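Local coordinates for GTPase-activating protein skywalker (Drosophila melanogaster, PDB 5HJQ) that acts as a GTPase-activating protein for Rab35, regulating the endosomal recycling and turnover of synaptic vesicle proteins, and binds phosphoinositides through its TBC domain, at residues A[257-270]-A[325-337]. Sequence-based numbering, arbitrary orientation.
Sequences YFQRICPGLKLERI and PDNIKNDIGNALI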
loop_
_atom_site.group_PDB
_atom_site.type_symbol
_atom_site.label_atom_id
_atom_site.label_comp_id
_atom_site.label_asym_id
_atom_site.label_seq_id
_atom_site.Cartn_x
_atom_site.Cartn_y
_atom_site.Cartn_z
ATOM N N TYR A 257 4.971 10.871 -22.873
ATOM C CA TYR A 257 5.764 12.021 -22.460
ATOM C C TYR A 257 7.120 11.580 -21.927
ATOM O O TYR A 257 8.137 12.226 -22.181
ATOM C CB TYR A 257 5.019 12.834 -21.401
ATOM C CG TYR A 257 5.800 14.015 -20.873
ATOM C CD1 TYR A 257 6.126 15.080 -21.703
ATOM C CD2 TYR A 257 6.210 14.066 -19.547
ATOM C CE1 TYR A 257 6.839 16.163 -21.230
ATOM C CE2 TYR A 257 6.925 15.147 -19.063
ATOM C CZ TYR A 257 7.237 16.194 -19.910
ATOM O OH TYR A 257 7.948 17.273 -19.436
ATOM N N PHE A 258 7.125 10.473 -21.191
ATOM C CA PHE A 258 8.356 9.926 -20.633
ATOM C C PHE A 258 9.307 9.452 -21.730
ATOM O O PHE A 258 10.511 9.704 -21.673
ATOM C CB PHE A 258 8.042 8.773 -19.677
ATOM C CG PHE A 258 7.382 9.207 -18.402
ATOM C CD1 PHE A 258 7.487 10.516 -17.965
ATOM C CD2 PHE A 258 6.656 8.307 -17.642
ATOM C CE1 PHE A 258 6.883 10.920 -16.787
ATOM C CE2 PHE A 258 6.048 8.705 -16.464
ATOM C CZ PHE A 258 6.162 10.013 -16.037
ATOM N N GLN A 259 8.759 8.762 -22.724
ATOM C CA GLN A 259 9.554 8.250 -23.834
ATOM C C GLN A 259 10.137 9.388 -24.665
ATOM O O GLN A 259 11.269 9.302 -25.134
ATOM C CB GLN A 259 8.709 7.329 -24.716
ATOM C CG GLN A 259 8.234 6.068 -24.015
ATOM C CD GLN A 259 7.363 5.200 -24.902
ATOM O OE1 GLN A 259 6.309 5.631 -25.371
ATOM N NE2 GLN A 259 7.799 3.967 -25.134
ATOM N N ARG A 260 9.366 10.459 -24.825
ATOM C CA ARG A 260 9.798 11.609 -25.614
ATOM C C ARG A 260 10.976 12.347 -24.984
ATOM O O ARG A 260 12.031 12.480 -25.602
ATOM C CB ARG A 260 8.628 12.571 -25.827
ATOM C CG ARG A 260 7.600 12.040 -26.805
ATOM C CD ARG A 260 6.274 12.773 -26.734
ATOM N NE ARG A 260 5.276 12.098 -27.561
ATOM C CZ ARG A 260 4.042 12.545 -27.772
ATOM N NH1 ARG A 260 3.639 13.682 -27.218
ATOM N NH2 ARG A 260 3.211 11.852 -28.542
ATOM N N ILE A 261 10.798 12.822 -23.754
ATOM C CA ILE A 261 11.844 13.581 -23.074
ATOM C C ILE A 261 13.076 12.722 -22.801
ATOM O O ILE A 261 14.170 13.239 -22.578
ATOM C CB ILE A 261 11.340 14.170 -21.741
ATOM C CG1 ILE A 261 11.119 13.059 -20.712
ATOM C CG2 ILE A 261 10.065 14.962 -21.964
ATOM C CD1 ILE A 261 10.715 13.565 -19.345
ATOM N N CYS A 262 12.890 11.408 -22.829
ATOM C CA CYS A 262 13.971 10.476 -22.558
ATOM C C CYS A 262 13.951 9.353 -23.585
ATOM O O CYS A 262 13.463 8.262 -23.302
ATOM C CB CYS A 262 13.850 9.914 -21.137
ATOM S SG CYS A 262 15.345 9.119 -20.503
ATOM N N PRO A 263 14.468 9.621 -24.794
ATOM C CA PRO A 263 14.466 8.596 -25.841
ATOM C C PRO A 263 15.350 7.418 -25.455
ATOM O O PRO A 263 16.357 7.610 -24.775
ATOM C CB PRO A 263 15.025 9.334 -27.061
ATOM C CG PRO A 263 15.851 10.431 -26.490
ATOM C CD PRO A 263 15.142 10.856 -25.227
ATOM N N GLY A 264 14.969 6.214 -25.867
ATOM C CA GLY A 264 15.744 5.028 -25.554
ATOM C C GLY A 264 15.426 4.465 -24.179
ATOM O O GLY A 264 15.794 3.335 -23.860
ATOM N N LEU A 265 14.747 5.259 -23.359
ATOM C CA LEU A 265 14.317 4.805 -22.040
ATOM C C LEU A 265 13.281 3.699 -22.153
ATOM O O LEU A 265 12.276 3.848 -22.846
ATOM C CB LEU A 265 13.743 5.966 -21.228
ATOM C CG LEU A 265 12.752 5.632 -20.110
ATOM C CD1 LEU A 265 13.456 5.075 -18.875
ATOM C CD2 LEU A 265 11.915 6.854 -19.762
ATOM N N LYS A 266 13.532 2.585 -21.476
ATOM C CA LYS A 266 12.544 1.522 -21.404
ATOM C C LYS A 266 11.674 1.697 -20.162
ATOM O O LYS A 266 12.168 1.722 -19.030
ATOM C CB LYS A 266 13.217 0.148 -21.419
ATOM C CG LYS A 266 14.597 0.138 -22.069
ATOM C CD LYS A 266 14.990 -1.266 -22.508
ATOM C CE LYS A 266 14.811 -2.288 -21.391
ATOM N NZ LYS A 266 14.860 -3.687 -21.918
ATOM N N LEU A 267 10.370 1.814 -20.392
ATOM C CA LEU A 267 9.408 2.134 -19.342
ATOM C C LEU A 267 9.403 1.122 -18.200
ATOM O O LEU A 267 8.955 1.435 -17.097
ATOM C CB LEU A 267 8.004 2.252 -19.941
ATOM C CG LEU A 267 7.725 3.552 -20.699
ATOM C CD1 LEU A 267 6.369 3.489 -21.381
ATOM C CD2 LEU A 267 7.793 4.748 -19.758
ATOM N N GLU A 268 9.893 -0.085 -18.470
ATOM C CA GLU A 268 9.967 -1.134 -17.457
ATOM C C GLU A 268 10.731 -0.656 -16.234
ATOM O O GLU A 268 10.295 -0.867 -15.105
ATOM C CB GLU A 268 10.626 -2.395 -18.022
ATOM C CG GLU A 268 9.761 -3.191 -18.984
ATOM C CD GLU A 268 9.766 -2.623 -20.391
ATOM O OE1 GLU A 268 10.438 -1.595 -20.622
ATOM O OE2 GLU A 268 9.097 -3.209 -21.268
ATOM N N ARG A 269 11.858 0.009 -16.470
ATOM C CA ARG A 269 12.693 0.529 -15.393
ATOM C C ARG A 269 11.915 1.466 -14.470
ATOM O O ARG A 269 12.222 1.581 -13.283
ATOM C CB ARG A 269 13.906 1.264 -15.968
ATOM N N ILE A 270 10.906 2.129 -15.024
ATOM C CA ILE A 270 10.114 3.094 -14.271
ATOM C C ILE A 270 8.990 2.431 -13.470
ATOM O O ILE A 270 8.757 2.779 -12.312
ATOM C CB ILE A 270 9.517 4.162 -15.209
ATOM C CG1 ILE A 270 10.635 4.998 -15.832
ATOM C CG2 ILE A 270 8.565 5.069 -14.461
ATOM C CD1 ILE A 270 10.138 6.131 -16.698
ATOM N N PRO A 325 11.631 19.224 -17.968
ATOM C CA PRO A 325 12.273 18.055 -18.585
ATOM C C PRO A 325 13.753 17.897 -18.236
ATOM O O PRO A 325 14.225 16.773 -18.065
ATOM C CB PRO A 325 12.107 18.322 -20.083
ATOM C CG PRO A 325 10.866 19.126 -20.176
ATOM C CD PRO A 325 10.845 19.997 -18.949
ATOM N N ASP A 326 14.463 19.013 -18.115
ATOM C CA ASP A 326 15.911 18.991 -17.935
ATOM C C ASP A 326 16.350 18.461 -16.570
ATOM O O ASP A 326 17.437 17.899 -16.440
ATOM C CB ASP A 326 16.480 20.394 -18.149
ATOM C CG ASP A 326 15.905 21.072 -19.378
ATOM O OD1 ASP A 326 16.419 20.824 -20.490
ATOM O OD2 ASP A 326 14.939 21.850 -19.233
ATOM N N ASN A 327 15.510 18.641 -15.556
ATOM C CA ASN A 327 15.860 18.204 -14.209
ATOM C C ASN A 327 15.438 16.767 -13.932
ATOM O O ASN A 327 16.004 16.105 -13.064
ATOM C CB ASN A 327 15.232 19.125 -13.162
ATOM C CG ASN A 327 15.427 20.593 -13.478
ATOM O OD1 ASN A 327 14.464 21.357 -13.541
ATOM N ND2 ASN A 327 16.676 20.994 -13.678
ATOM N N ILE A 328 14.442 16.288 -14.672
ATOM C CA ILE A 328 13.853 14.985 -14.386
ATOM C C ILE A 328 14.249 13.892 -15.377
ATOM O O ILE A 328 14.104 12.709 -15.072
ATOM C CB ILE A 328 12.312 15.064 -14.353
ATOM C CG1 ILE A 328 11.734 15.028 -15.770
ATOM C CG2 ILE A 328 11.862 16.306 -13.607
ATOM C CD1 ILE A 328 10.227 14.908 -15.814
ATOM N N LYS A 329 14.743 14.276 -16.554
ATOM C CA LYS A 329 15.085 13.293 -17.579
ATOM C C LYS A 329 16.186 12.359 -17.082
ATOM O O LYS A 329 16.262 11.202 -17.487
ATOM C CB LYS A 329 15.524 13.982 -18.880
ATOM C CG LYS A 329 17.026 14.006 -19.100
ATOM C CD LYS A 329 17.389 14.391 -20.521
ATOM C CE LYS A 329 18.865 14.130 -20.790
ATOM N NZ LYS A 329 19.226 12.706 -20.540
ATOM N N ASN A 330 17.032 12.875 -16.197
ATOM C CA ASN A 330 18.152 12.116 -15.660
ATOM C C ASN A 330 17.665 10.917 -14.859
ATOM O O ASN A 330 18.271 9.846 -14.888
ATOM C CB ASN A 330 19.022 13.018 -14.786
ATOM C CG ASN A 330 19.070 14.446 -15.293
ATOM O OD1 ASN A 330 18.772 15.387 -14.554
ATOM N ND2 ASN A 330 19.449 14.617 -16.557
ATOM N N ASP A 331 16.560 11.115 -14.148
ATOM C CA ASP A 331 15.971 10.077 -13.313
ATOM C C ASP A 331 14.495 10.387 -13.064
ATOM O O ASP A 331 14.151 11.093 -12.118
ATOM C CB ASP A 331 16.734 9.962 -11.991
ATOM C CG ASP A 331 16.520 8.628 -11.307
ATOM O OD1 ASP A 331 15.471 7.997 -11.542
ATOM O OD2 ASP A 331 17.410 8.207 -10.539
ATOM N N ILE A 332 13.636 9.867 -13.935
ATOM C CA ILE A 332 12.195 10.076 -13.832
ATOM C C ILE A 332 11.667 9.324 -12.622
ATOM O O ILE A 332 10.785 9.804 -11.903
ATOM C CB ILE A 332 11.469 9.605 -15.106
ATOM C CG1 ILE A 332 11.901 10.449 -16.304
ATOM C CG2 ILE A 332 9.957 9.662 -14.924
ATOM C CD1 ILE A 332 11.178 10.108 -17.578
ATOM N N GLY A 333 12.230 8.137 -12.421
ATOM C CA GLY A 333 12.039 7.342 -11.230
ATOM C C GLY A 333 12.028 8.044 -9.906
ATOM O O GLY A 333 11.098 7.883 -9.150
ATOM N N ASN A 334 13.051 8.820 -9.587
ATOM C CA ASN A 334 12.976 9.424 -8.257
ATOM C C ASN A 334 12.425 10.835 -8.410
ATOM O O ASN A 334 12.168 11.522 -7.431
ATOM C CB ASN A 334 14.312 9.428 -7.501
ATOM C CG ASN A 334 15.092 8.144 -7.691
ATOM O OD1 ASN A 334 14.516 7.025 -7.834
ATOM N ND2 ASN A 334 16.414 8.262 -7.495
ATOM N N ALA A 335 12.191 11.255 -9.645
ATOM C CA ALA A 335 11.490 12.521 -9.844
ATOM C C ALA A 335 10.045 12.329 -9.409
ATOM O O ALA A 335 9.441 13.212 -8.809
ATOM C CB ALA A 335 11.568 12.989 -11.285
ATOM N N LEU A 336 9.520 11.139 -9.675
ATOM C CA LEU A 336 8.167 10.784 -9.264
ATOM C C LEU A 336 8.066 10.668 -7.745
ATOM O O LEU A 336 7.096 11.128 -7.142
ATOM C CB LEU A 336 7.729 9.477 -9.931
ATOM C CG LEU A 336 7.341 9.606 -11.405
ATOM C CD1 LEU A 336 7.562 8.299 -12.154
ATOM C CD2 LEU A 336 5.895 10.053 -11.525
ATOM N N ILE A 337 9.078 10.058 -7.134
ATOM C CA ILE A 337 9.142 9.933 -5.684
ATOM C C ILE A 337 9.173 11.301 -5.013
ATOM O O ILE A 337 8.428 11.555 -4.064
ATOM C CB ILE A 337 10.380 9.125 -5.242
ATOM C CG1 ILE A 337 10.296 7.687 -5.755
ATOM C CG2 ILE A 337 10.521 9.144 -3.726
ATOM C CD1 ILE A 337 9.153 6.892 -5.169
#
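Asp331 OD1 accepts a hydrogen bond from the backbone N-H of Asn334, N to OD1 3.2 Å, from above the carboxylate plane, an N-cap bond at the start of helix 332-341 beside Ile332, the residue that presses on Phe258 across the contact. Aspartate suits this cap because its short side chain folds back to an amide of the first turn; Gly333 suits its place because a beta carbon there would clash with that same OD1.

Ile332 is the centre of the contact, and its two branches do different work. Ile332 CG2, anti to the backbone N, lies over one face of the Phe258 ring, 3.9 Å from the centroid and 15° off the ring normal, a CH-pi contact. Ile332 CD1, ending the other branch, meets Phe258 CD1 at 3.7 Å. Ile261 and Ile332 reach toward each other tip to tip, CD1 to CD1 3.9 Å. Ile270 CD1 packs against Ile332 CG2 at 4.0 Å, and Leu265 CD2 touches Ile332 CD1. Beta-branched isoleucine thus sends two branches to different partners from one backbone position.

Toward helix 325-328, Ile261 CD1 crosses to Ile328 CD1 at 3.8 Å, its length letting one methyl serve both isoleucines, while Tyr257 OH rests on Pro325 CG at 3.5 Å. Phe258, whose flat ring offers a methyl a broad face, also packs on Leu310 of helix 300-317, so an alanine here would probably open a gap between that helix and Ile332, leaving CG2 without its aromatic face.

These TBC-domain helices and the turn after helix 252-261, away from the inositol trisphosphate pocket, are therefore joined by apolar contacts, one of them CH-pi, and with no hydrogen bonds between the two segments the fit probably depends on close side-chain packing.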